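Local structure of uncharacterized protein (Staphylococcus aureus subsp. aureus, 3H04) at residues Asp54-His59 against Thr260-Val265; Leu69-Ser74 against Gln157-Thr162; Arg117-Val122 against Thr208-Phe213; Asp124-Ser129 against His248-Arg253. The protein is of unknown function but is probably a serine hydrolase, perhaps an esterase, of the alpha/beta-hydrolase fold. All blocks are in the same frame, centred on the assembly; numbering follows the deposited sequence.

Interaction 1. Residues Asp54-His59 against Thr260-Val265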
# COMPACT_ATOMS: atom_id res chain seq x y z
N ASP A 54 -4.82 -14.63 -9.93
CA ASP A 54 -5.56 -15.17 -11.08
C ASP A 54 -6.72 -14.29 -11.53
O ASP A 54 -6.92 -14.08 -12.72
CB ASP A 54 -6.06 -16.58 -10.80
CG ASP A 54 -4.94 -17.60 -10.78
OD1 ASP A 54 -3.86 -17.30 -11.33
OD2 ASP A 54 -5.12 -18.69 -10.22
N ILE A 55 -7.48 -13.76 -10.58
CA ILE A 55 -8.55 -12.81 -10.94
C ILE A 55 -8.02 -11.52 -11.63
O ILE A 55 -8.56 -11.08 -12.66
CB ILE A 55 -9.42 -12.51 -9.70
CG1 ILE A 55 -10.23 -13.77 -9.32
CG2 ILE A 55 -10.37 -11.27 -9.90
CD1 ILE A 55 -10.68 -13.80 -7.89
N LEU A 56 -6.96 -10.94 -11.06
CA LEU A 56 -6.47 -9.65 -11.50
C LEU A 56 -5.79 -9.81 -12.87
O LEU A 56 -5.94 -8.94 -13.72
CB LEU A 56 -5.52 -9.04 -10.45
CG LEU A 56 -6.10 -8.60 -9.07
CD1 LEU A 56 -4.99 -8.10 -8.14
CD2 LEU A 56 -7.16 -7.53 -9.26
N THR A 57 -5.09 -10.92 -13.10
CA THR A 57 -4.26 -11.04 -14.31
C THR A 57 -4.94 -11.71 -15.50
O THR A 57 -4.30 -11.98 -16.51
CB THR A 57 -2.92 -11.74 -14.01
OG1 THR A 57 -3.15 -13.08 -13.57
CG2 THR A 57 -2.14 -10.96 -12.94
N GLU A 58 -6.24 -11.97 -15.40
CA GLU A 58 -6.96 -12.50 -16.55
C GLU A 58 -6.76 -11.62 -17.75
O GLU A 58 -6.48 -12.10 -18.85
CB GLU A 58 -8.45 -12.59 -16.27
CG GLU A 58 -8.85 -13.67 -15.28
CD GLU A 58 -10.35 -13.95 -15.29
OE1 GLU A 58 -10.98 -13.94 -16.37
OE2 GLU A 58 -10.90 -14.16 -14.18
N HIS A 59 -6.92 -10.31 -17.53
CA HIS A 59 -6.82 -9.33 -18.61
C HIS A 59 -5.90 -8.14 -18.32
O HIS A 59 -5.70 -7.31 -19.20
CB HIS A 59 -8.22 -8.88 -19.00
CG HIS A 59 -9.04 -9.97 -19.63
ND1 HIS A 59 -10.28 -10.35 -19.17
CD2 HIS A 59 -8.75 -10.80 -20.67
CE1 HIS A 59 -10.74 -11.34 -19.91
NE2 HIS A 59 -9.83 -11.64 -20.83
N THR A 260 -15.24 -12.14 -4.05
CA THR A 260 -16.27 -11.28 -4.63
C THR A 260 -15.83 -9.84 -4.79
O THR A 260 -16.10 -9.21 -5.82
CB THR A 260 -17.56 -11.38 -3.80
OG1 THR A 260 -18.08 -12.68 -4.01
CG2 THR A 260 -18.58 -10.34 -4.20
N ILE A 261 -15.17 -9.32 -3.77
CA ILE A 261 -14.59 -7.98 -3.80
C ILE A 261 -13.49 -7.85 -4.87
O ILE A 261 -13.47 -6.87 -5.59
CB ILE A 261 -14.10 -7.56 -2.38
CG1 ILE A 261 -15.38 -7.36 -1.50
CG2 ILE A 261 -13.21 -6.26 -2.45
CD1 ILE A 261 -15.14 -7.07 -0.01
N TYR A 262 -12.62 -8.83 -5.00
CA TYR A 262 -11.62 -8.85 -6.09
C TYR A 262 -12.26 -8.86 -7.47
O TYR A 262 -11.76 -8.20 -8.37
CB TYR A 262 -10.59 -10.03 -5.95
CG TYR A 262 -9.45 -9.69 -5.03
CD1 TYR A 262 -9.52 -9.95 -3.66
CD2 TYR A 262 -8.31 -9.05 -5.50
CE1 TYR A 262 -8.47 -9.59 -2.80
CE2 TYR A 262 -7.24 -8.69 -4.66
CZ TYR A 262 -7.34 -8.96 -3.29
OH TYR A 262 -6.33 -8.61 -2.44
N ARG A 263 -13.34 -9.61 -7.65
CA ARG A 263 -14.08 -9.58 -8.91
C ARG A 263 -14.70 -8.21 -9.16
O ARG A 263 -14.65 -7.74 -10.27
CB ARG A 263 -15.15 -10.65 -8.96
CG ARG A 263 -14.55 -12.03 -9.15
CD ARG A 263 -15.64 -13.04 -9.37
NE ARG A 263 -15.14 -14.41 -9.29
CZ ARG A 263 -14.35 -15.00 -10.19
NH1 ARG A 263 -13.91 -14.35 -11.26
NH2 ARG A 263 -14.00 -16.27 -10.01
N LYS A 264 -15.19 -7.55 -8.11
CA LYS A 264 -15.66 -6.18 -8.22
C LYS A 264 -14.53 -5.19 -8.59
O LYS A 264 -14.78 -4.21 -9.29
CB LYS A 264 -16.30 -5.71 -6.91
CG LYS A 264 -17.57 -6.39 -6.52
CD LYS A 264 -18.03 -5.81 -5.21
CE LYS A 264 -19.39 -6.32 -4.82
NZ LYS A 264 -20.39 -5.52 -5.45
N VAL A 265 -13.31 -5.47 -8.15
CA VAL A 265 -12.17 -4.65 -8.53
C VAL A 265 -11.99 -4.68 -10.04
O VAL A 265 -11.88 -3.64 -10.70
CB VAL A 265 -10.89 -5.08 -7.80
CG1 VAL A 265 -9.66 -4.50 -8.49
CG2 VAL A 265 -10.95 -4.62 -6.33

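Interaction 2. Residues Leu69-Ser74 against Gln157-Thr162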
# COMPACT_ATOMS: atom_id res chain seq x y z
N LEU A 69 12.33 -0.45 3.55
CA LEU A 69 11.45 -0.30 4.68
C LEU A 69 11.96 0.62 5.77
O LEU A 69 13.19 0.78 5.97
CB LEU A 69 11.20 -1.69 5.27
CG LEU A 69 10.62 -2.73 4.30
CD1 LEU A 69 10.70 -4.18 4.89
CD2 LEU A 69 9.21 -2.40 3.79
N LEU A 70 11.02 1.18 6.53
CA LEU A 70 11.36 1.76 7.84
C LEU A 70 11.74 0.64 8.81
O LEU A 70 11.25 -0.45 8.68
CB LEU A 70 10.21 2.57 8.42
CG LEU A 70 9.44 3.58 7.58
CD1 LEU A 70 8.20 3.89 8.42
CD2 LEU A 70 10.26 4.81 7.31
N PRO A 71 12.60 0.92 9.81
CA PRO A 71 13.17 2.22 10.14
C PRO A 71 14.56 2.47 9.56
O PRO A 71 15.17 3.47 9.88
CB PRO A 71 13.24 2.14 11.66
CG PRO A 71 13.67 0.71 11.89
CD PRO A 71 12.82 -0.06 10.88
N GLU A 72 15.07 1.56 8.75
CA GLU A 72 16.46 1.69 8.28
C GLU A 72 16.57 2.79 7.22
O GLU A 72 17.66 3.33 7.02
CB GLU A 72 17.00 0.40 7.70
CG GLU A 72 17.06 -0.75 8.70
CD GLU A 72 15.79 -1.61 8.74
OE1 GLU A 72 14.72 -1.22 8.20
OE2 GLU A 72 15.89 -2.70 9.33
N VAL A 73 15.46 3.13 6.57
CA VAL A 73 15.39 4.36 5.75
C VAL A 73 14.20 5.16 6.25
O VAL A 73 13.41 4.66 7.08
CB VAL A 73 15.21 4.07 4.27
CG1 VAL A 73 16.36 3.13 3.75
CG2 VAL A 73 13.75 3.52 3.97
N SER A 74 14.07 6.40 5.78
CA SER A 74 12.93 7.23 6.16
C SER A 74 11.78 7.14 5.12
O SER A 74 11.92 6.58 4.03
CB SER A 74 13.37 8.70 6.25
OG SER A 74 13.46 9.26 4.94
N GLN A 157 16.89 -5.53 17.75
CA GLN A 157 17.51 -6.71 17.14
C GLN A 157 16.64 -7.35 16.05
O GLN A 157 17.04 -8.36 15.46
CB GLN A 157 17.91 -7.73 18.22
CG GLN A 157 19.00 -7.21 19.19
CD GLN A 157 20.26 -6.65 18.47
OE1 GLN A 157 20.59 -5.46 18.61
NE2 GLN A 157 20.93 -7.49 17.69
N LEU A 158 15.47 -6.77 15.76
CA LEU A 158 14.67 -7.24 14.63
C LEU A 158 14.91 -6.40 13.38
O LEU A 158 14.39 -6.71 12.30
CB LEU A 158 13.21 -7.26 15.02
CG LEU A 158 12.85 -8.29 16.07
CD1 LEU A 158 11.38 -8.16 16.51
CD2 LEU A 158 13.22 -9.73 15.54
N THR A 159 15.72 -5.35 13.54
CA THR A 159 16.13 -4.52 12.44
C THR A 159 17.40 -5.03 11.79
O THR A 159 18.15 -5.89 12.32
CB THR A 159 16.32 -3.02 12.85
OG1 THR A 159 17.42 -2.90 13.73
CG2 THR A 159 15.08 -2.50 13.52
N SER A 160 17.65 -4.46 10.63
CA SER A 160 18.74 -4.88 9.81
C SER A 160 19.83 -3.81 9.87
O SER A 160 19.53 -2.63 10.03
CB SER A 160 18.23 -5.07 8.36
OG SER A 160 19.31 -5.38 7.50
N PRO A 161 21.10 -4.22 9.74
CA PRO A 161 22.16 -3.24 9.74
C PRO A 161 22.19 -2.43 8.45
O PRO A 161 22.76 -1.35 8.43
CB PRO A 161 23.45 -4.07 9.93
CG PRO A 161 23.12 -5.42 9.53
CD PRO A 161 21.62 -5.59 9.57
N THR A 162 21.51 -2.90 7.40
CA THR A 162 21.40 -2.11 6.17
C THR A 162 19.94 -2.24 5.64
O THR A 162 19.25 -3.18 6.02
CB THR A 162 22.39 -2.60 5.15
OG1 THR A 162 22.03 -3.93 4.77
CG2 THR A 162 23.83 -2.64 5.74

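Interaction 3. Residues Arg117-Val122 against Thr208-Phe213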
# COMPACT_ATOMS: atom_id res chain seq x y z
N ARG A 117 1.43 11.62 -10.29
CA ARG A 117 1.65 11.08 -11.62
C ARG A 117 0.27 11.04 -12.24
O ARG A 117 -0.71 11.25 -11.54
CB ARG A 117 2.21 9.69 -11.54
CG ARG A 117 3.63 9.58 -10.90
CD ARG A 117 4.64 10.27 -11.80
NE ARG A 117 6.02 10.14 -11.33
CZ ARG A 117 6.60 10.96 -10.46
NH1 ARG A 117 5.94 11.99 -9.94
NH2 ARG A 117 7.88 10.76 -10.10
N ASP A 118 0.18 10.71 -13.51
CA ASP A 118 -1.10 10.67 -14.18
C ASP A 118 -1.46 9.22 -14.43
O ASP A 118 -0.81 8.55 -15.23
CB ASP A 118 -1.02 11.47 -15.49
CG ASP A 118 -0.95 12.97 -15.24
OD1 ASP A 118 -1.71 13.48 -14.36
OD2 ASP A 118 -0.09 13.63 -15.89
N ILE A 119 -2.43 8.70 -13.68
CA ILE A 119 -2.85 7.29 -13.81
C ILE A 119 -4.35 7.19 -13.99
O ILE A 119 -5.06 8.16 -13.82
CB ILE A 119 -2.37 6.44 -12.59
CG1 ILE A 119 -3.17 6.73 -11.33
CG2 ILE A 119 -0.83 6.63 -12.37
CD1 ILE A 119 -2.70 5.95 -10.13
N ASP A 120 -4.85 5.99 -14.26
CA ASP A 120 -6.27 5.82 -14.64
C ASP A 120 -7.22 5.41 -13.51
O ASP A 120 -8.44 5.47 -13.65
CB ASP A 120 -6.34 4.84 -15.79
CG ASP A 120 -5.52 5.32 -16.95
OD1 ASP A 120 -6.02 6.20 -17.63
OD2 ASP A 120 -4.35 4.92 -17.11
N GLY A 121 -6.65 5.03 -12.38
CA GLY A 121 -7.45 4.65 -11.23
C GLY A 121 -6.62 4.11 -10.09
O GLY A 121 -5.46 3.77 -10.28
N VAL A 122 -7.25 4.02 -8.92
CA VAL A 122 -6.59 3.53 -7.72
C VAL A 122 -7.49 2.55 -7.01
O VAL A 122 -8.72 2.80 -6.89
CB VAL A 122 -6.31 4.68 -6.66
CG1 VAL A 122 -5.69 4.06 -5.36
CG2 VAL A 122 -5.38 5.73 -7.26
N THR A 208 -9.12 15.97 -7.46
CA THR A 208 -8.65 15.73 -8.80
C THR A 208 -8.14 14.32 -9.01
O THR A 208 -7.57 14.04 -10.06
CB THR A 208 -7.51 16.74 -9.16
OG1 THR A 208 -6.39 16.46 -8.34
CG2 THR A 208 -7.99 18.17 -8.94
N LEU A 209 -8.32 13.43 -8.03
CA LEU A 209 -7.85 12.05 -8.20
C LEU A 209 -8.68 11.29 -9.23
O LEU A 209 -9.87 11.60 -9.41
CB LEU A 209 -7.82 11.30 -6.88
CG LEU A 209 -6.75 11.63 -5.85
CD1 LEU A 209 -6.91 10.69 -4.71
CD2 LEU A 209 -5.33 11.54 -6.49
N PRO A 210 -8.06 10.31 -9.94
CA PRO A 210 -8.83 9.42 -10.81
C PRO A 210 -9.75 8.52 -9.96
O PRO A 210 -9.73 8.61 -8.75
CB PRO A 210 -7.74 8.60 -11.53
CG PRO A 210 -6.65 8.53 -10.54
CD PRO A 210 -6.66 9.89 -9.87
N PRO A 211 -10.57 7.67 -10.58
CA PRO A 211 -11.49 6.93 -9.72
C PRO A 211 -10.83 6.03 -8.70
O PRO A 211 -9.82 5.37 -8.99
CB PRO A 211 -12.29 6.08 -10.72
CG PRO A 211 -12.23 6.80 -12.00
CD PRO A 211 -10.86 7.44 -12.00
N VAL A 212 -11.44 5.95 -7.52
CA VAL A 212 -10.91 5.17 -6.42
C VAL A 212 -11.84 4.07 -5.98
O VAL A 212 -13.02 4.33 -5.64
CB VAL A 212 -10.61 6.01 -5.20
CG1 VAL A 212 -9.88 5.12 -4.18
CG2 VAL A 212 -9.73 7.30 -5.58
N PHE A 213 -11.35 2.83 -6.00
CA PHE A 213 -12.12 1.69 -5.42
C PHE A 213 -11.68 1.51 -3.98
O PHE A 213 -10.48 1.40 -3.73
CB PHE A 213 -11.88 0.44 -6.23
CG PHE A 213 -12.67 -0.78 -5.79
CD1 PHE A 213 -13.79 -1.15 -6.48
CD2 PHE A 213 -12.27 -1.53 -4.66
CE1 PHE A 213 -14.54 -2.28 -6.08
CE2 PHE A 213 -13.01 -2.64 -4.26
CZ PHE A 213 -14.16 -3.01 -4.97

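Interaction 4. Residues Asp124-Ser129 against His248-Arg253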
# COMPACT_ATOMS: atom_id res chain seq x y z
N ASP A 124 -7.79 0.89 -3.38
CA ASP A 124 -7.38 1.23 -2.00
C ASP A 124 -8.02 0.24 -1.08
O ASP A 124 -9.23 0.34 -0.78
CB ASP A 124 -7.83 2.66 -1.68
CG ASP A 124 -7.77 3.03 -0.19
OD1 ASP A 124 -7.16 2.32 0.65
OD2 ASP A 124 -8.40 4.08 0.13
N PHE A 125 -7.24 -0.76 -0.65
CA PHE A 125 -7.71 -1.72 0.35
C PHE A 125 -7.21 -1.25 1.72
O PHE A 125 -5.99 -1.23 1.97
CB PHE A 125 -7.21 -3.13 0.07
CG PHE A 125 -8.03 -3.92 -0.91
CD1 PHE A 125 -8.92 -3.33 -1.83
CD2 PHE A 125 -7.89 -5.30 -0.92
CE1 PHE A 125 -9.63 -4.13 -2.77
CE2 PHE A 125 -8.59 -6.07 -1.79
CZ PHE A 125 -9.47 -5.50 -2.73
N TYR A 126 -8.14 -0.80 2.57
CA TYR A 126 -7.88 -0.42 3.95
C TYR A 126 -6.64 0.44 4.21
O TYR A 126 -5.87 0.20 5.17
CB TYR A 126 -7.92 -1.62 4.90
CG TYR A 126 -7.30 -2.90 4.39
CD1 TYR A 126 -5.93 -3.13 4.50
CD2 TYR A 126 -8.07 -3.84 3.72
CE1 TYR A 126 -5.31 -4.32 4.01
CE2 TYR A 126 -7.47 -5.04 3.25
CZ TYR A 126 -6.10 -5.27 3.41
OH TYR A 126 -5.51 -6.40 2.91
N GLY A 127 -6.48 1.45 3.36
CA GLY A 127 -5.41 2.43 3.47
C GLY A 127 -5.95 3.79 3.94
O GLY A 127 -7.01 3.92 4.59
N TYR A 128 -5.18 4.80 3.59
CA TYR A 128 -5.34 6.13 4.10
C TYR A 128 -4.61 7.09 3.18
O TYR A 128 -3.72 6.67 2.47
CB TYR A 128 -4.75 6.25 5.51
CG TYR A 128 -3.40 5.59 5.73
CD1 TYR A 128 -2.23 6.33 5.62
CD2 TYR A 128 -3.30 4.22 6.00
CE1 TYR A 128 -0.98 5.73 5.82
CE2 TYR A 128 -2.03 3.61 6.23
CZ TYR A 128 -0.90 4.39 6.15
OH TYR A 128 0.33 3.84 6.32
N SER A 129 -4.98 8.36 3.23
CA SER A 129 -4.41 9.41 2.36
C SER A 129 -3.52 10.42 3.12
O SER A 129 -3.11 11.46 2.58
CB SER A 129 -5.58 10.17 1.72
OG SER A 129 -6.36 10.89 2.70
N HIS A 248 -8.85 -6.03 9.77
CA HIS A 248 -8.10 -5.04 8.97
C HIS A 248 -7.99 -5.68 7.60
O HIS A 248 -8.77 -5.34 6.69
CB HIS A 248 -6.72 -4.72 9.64
CG HIS A 248 -5.81 -3.83 8.83
ND1 HIS A 248 -6.22 -2.62 8.29
CD2 HIS A 248 -4.53 -4.01 8.41
CE1 HIS A 248 -5.20 -2.06 7.65
NE2 HIS A 248 -4.17 -2.89 7.70
N ASP A 249 -7.13 -6.69 7.47
CA ASP A 249 -6.93 -7.40 6.20
C ASP A 249 -7.96 -8.53 6.02
O ASP A 249 -7.71 -9.74 6.23
CB ASP A 249 -5.45 -7.83 6.01
CG ASP A 249 -4.90 -8.63 7.19
OD1 ASP A 249 -5.35 -8.38 8.35
OD2 ASP A 249 -4.06 -9.54 6.95
N PHE A 250 -9.15 -8.10 5.63
CA PHE A 250 -10.30 -9.00 5.48
C PHE A 250 -10.04 -10.10 4.44
O PHE A 250 -10.72 -11.13 4.46
CB PHE A 250 -11.57 -8.22 5.05
CG PHE A 250 -11.44 -7.52 3.71
CD1 PHE A 250 -11.69 -8.21 2.51
CD2 PHE A 250 -11.08 -6.19 3.64
CE1 PHE A 250 -11.54 -7.58 1.28
CE2 PHE A 250 -10.93 -5.55 2.40
CZ PHE A 250 -11.15 -6.24 1.23
N ASP A 251 -9.08 -9.83 3.54
CA ASP A 251 -8.66 -10.73 2.47
C ASP A 251 -7.44 -11.55 2.81
O ASP A 251 -6.82 -12.14 1.93
CB ASP A 251 -8.39 -9.92 1.19
CG ASP A 251 -7.26 -8.88 1.36
OD1 ASP A 251 -6.98 -8.41 2.50
OD2 ASP A 251 -6.69 -8.49 0.32
N ARG A 252 -7.08 -11.62 4.07
CA ARG A 252 -5.96 -12.48 4.46
C ARG A 252 -6.11 -13.90 3.86
O ARG A 252 -5.13 -14.46 3.35
CB ARG A 252 -5.86 -12.54 5.97
CG ARG A 252 -4.79 -13.44 6.47
CD ARG A 252 -4.79 -13.44 7.95
NE ARG A 252 -4.66 -12.08 8.51
CZ ARG A 252 -4.74 -11.84 9.81
NH1 ARG A 252 -4.89 -12.88 10.66
NH2 ARG A 252 -4.65 -10.59 10.27
N ARG A 253 -7.33 -14.46 3.89
CA ARG A 253 -7.64 -15.73 3.19
C ARG A 253 -8.63 -15.58 2.04
O ARG A 253 -9.59 -14.81 2.11
CB ARG A 253 -8.20 -16.73 4.17
CG ARG A 253 -7.21 -17.05 5.25
CD ARG A 253 -7.84 -17.39 6.53
NE ARG A 253 -8.35 -18.74 6.48
CZ ARG A 253 -7.98 -19.74 7.26
NH1 ARG A 253 -7.06 -19.59 8.21
NH2 ARG A 253 -8.57 -20.92 7.10

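Interaction 1. Residues Asp54-His59 against Thr260-Val265
Ile-55 and Leu-56, at the end of helix 50-56, press against Tyr-262 and Val-265 of helix 256-273, and the contact divides into a close-fitting apolar half and a looser polar rim. On the close side, the side chain of Ile-55 sets off toward the other helix. With CG1 beside the backbone N (chi1 -69°), the CG2 methyl falls anti to that N and against the backbone of the partner, 3.7 Å from Tyr-262 O and 4.1 Å from Tyr-262 CB. Leu-56 splits its two methyls between two neighbours one helical turn apart. CD1 reaches the rim of the Tyr-262 ring near its plane, 4.2 Å from CE2, whereas CD2 meets CG1 of Val-265 at 4.0 Å. Tyr-262 OH is hydrogen-bonded to Asp-251 at the far end, and the ring stacks on Tyr-52.

The rim is different in kind. Arg-263 lies at the surface, its chain extended from CG to NE, and one face of its guanidinium rests on Ile-55, with NH1 4.2 Å from CG1. Glu-58 comes to the edge of the same group. Its OE2 stays 4.2 Å from Arg-263 NH1, beyond salt-bridge distance, and the carboxylate and guanidinium planes stand 78° apart, so the opposite charges probably attract only loosely. Beneath the apolar half, Leu-56 and Tyr-262 touch Phe-101 of strand 98-103 and Val-265 touches strand 121-125. Two helices packed side by side on one face of the central parallel strands are typical of the alpha/beta-hydrolase fold.

Interaction 2. Residues Leu69-Ser74 against Gln157-Thr162
Two torsions of Glu-72 carry its carboxylate to the backbone of Ser-160: CG lies anti to the carbonyl carbon (chi1 -62°), and the chain then bends sharply at chi2, 91°, turning the acid across to the facing loop. The base from which it reaches is a type VI beta turn, Leu-69 to Glu-72, with the cis peptide before Pro-71 that defines this turn and a weak bond from Glu-72 N to Leu-69 O. The turn follows strand 60-65 of an alpha/beta-hydrolase fold, and residues 157-162 belong to the mostly helical excursion between strands 121-125 and 212-217, where many members of that fold carry a cap.

Glu-72 OE2 accepts the Ser-160 N-H at 2.8 Å through its anti lone pair, the one away from OE1, and the bond is fairly straight at 162°. OE1 has its own partner in the salt bridge to Arg-172, so both carboxylate oxygens are engaged, an arrangement that would be expected to keep the group ionised. The aliphatic part of the side chain takes part as well, with Glu-72 CG 3.4 Å from Ser-160 O.

Beside this polar link lies a small apolar one. Pro-71 CG meets Thr-159 CG2 at 3.9 Å, the methyl facing the proline while Thr-159 OG1 turns back to the carbonyl of Ala-156. Thr-159 CB also comes to 3.6 Å from Glu-72 OE2. The receiving loop is itself braced, because the Ser-160 hydroxyl donates to Thr-162 O at 2.7 Å, lying in the carbonyl plane on a lone pair.

Interaction 3. Residues Arg117-Val122 against Thr208-Phe213
The flat peptide joining Asp-120 to Gly-121 carries the ring of Pro-210 over one of its faces, with Pro-210 CB 3.8 Å from Asp-120 C and equally far from Gly-121 N. Pro-211 comes to the same peptide nearer its carbonyl end, tilted out of the plane toward the Pro-210 side, and sets CD 3.5 Å from Asp-120 O. Gly-121 has no side chain, and its CA approaches Pro-211 O closely. The Pro-210 ring also meets Ile-119: CG1 of the isoleucine, held between its backbone N and carbonyl carbon (chi1 73°), touches Pro-210 CG at 4.0 Å.

Over 119-122 and 210-213 the two chains run 23° apart, and at their ends they settle into parallel pairing. Val-122 is the paired residue opposite Val-212. Its N-H gives a bond of 2.9 Å to Pro-211 O, and its own carbonyl O takes the N-H of Phe-213 at 2.8 Å, so Val-122 bonds to the residues on either side of its partner, as parallel strands require. Val-212 CA adds a CH...O contact to Val-122 O at 3.3 Å. The two valine side chains share one face of the sheet, CB of Val-122 lying 4.4 Å from CG1 of Val-212.

The contact thus begins the edge-to-edge union of strands 121-125 and 212-217, with strand 98-103 next to the first and strand 238-243 next to the second. Val-122 and Ile-119 lean on Ala-114 of helix 105-116, while Pro-211 and Phe-213 turn to helix 256-273, and the sheet is sandwiched between these helices.

Interaction 4. Residues Asp124-Ser129 against His248-Arg253
Tyr-126 can be followed from root to tip through the loop His-248 to Asp-251. It sits just past strand 121-125 with left-handed backbone angles, and its CB already lies 3.9 Å from His-248 CE1. On the ring, CD1 goes over the face of the imidazole, 3.4 Å from His-248 CE1, making an edge-to-face pair with planes 61° apart. CD2, on the other flank, is 3.4 Å from His-248 O, which stands above the tyrosine face, and 3.6 Å from Phe-250 CE2, which comes in at the ring edge. Further out, CE1 lies by Asp-249 CB, CE2 by Phe-250 CE2 and Asp-251 OD1, and CZ under Asp-249 CA, which makes a CH-pi contact over the ring; CB of Phe-125 covers the opposite face. At the tip, Tyr-126 OH donates to the syn lone pair of Asp-251 OD1, although the modelled 2.5 Å is very short and best read with caution. The carboxylate's other oxygen, OD2, forms a salt bridge with Arg-103 and also lies at the edge of the Phe-125 ring.

Phe-125, Tyr-126, His-248 and Phe-250 form an aromatic cluster in which Tyr-126 supplies the contact to one imidazole face. His-248 makes its polar bonds through its nitrogens, NE2 to Ser-104 and ND1 to Asp-220, a geometry consistent with the Ser-His-Asp catalytic triad of an alpha/beta hydrolase, its serine on the nucleophile elbow.

In the fold
Followed from the N terminus, the chain opens interaction 1 at helix 50-56 and closes it only at the C-terminal helix 256-273, so the other three contacts are nested within that loop. Interaction 2 starts after strand 60-65 and ends in the loop 157-162 of the helical excursion. It crosses interactions 3 and 4, which both begin on strand 121-125 and cross each other: 3 closes at strand 212-217, and 4 at the loop before the last helix. Interactions 1, 3 and 4 touch one another around Phe-125, Phe-213 and Val-265, tying sheet, helix layer and putative active site together. Interaction 2 stands apart, its centre about 34 Å from that of interaction 1.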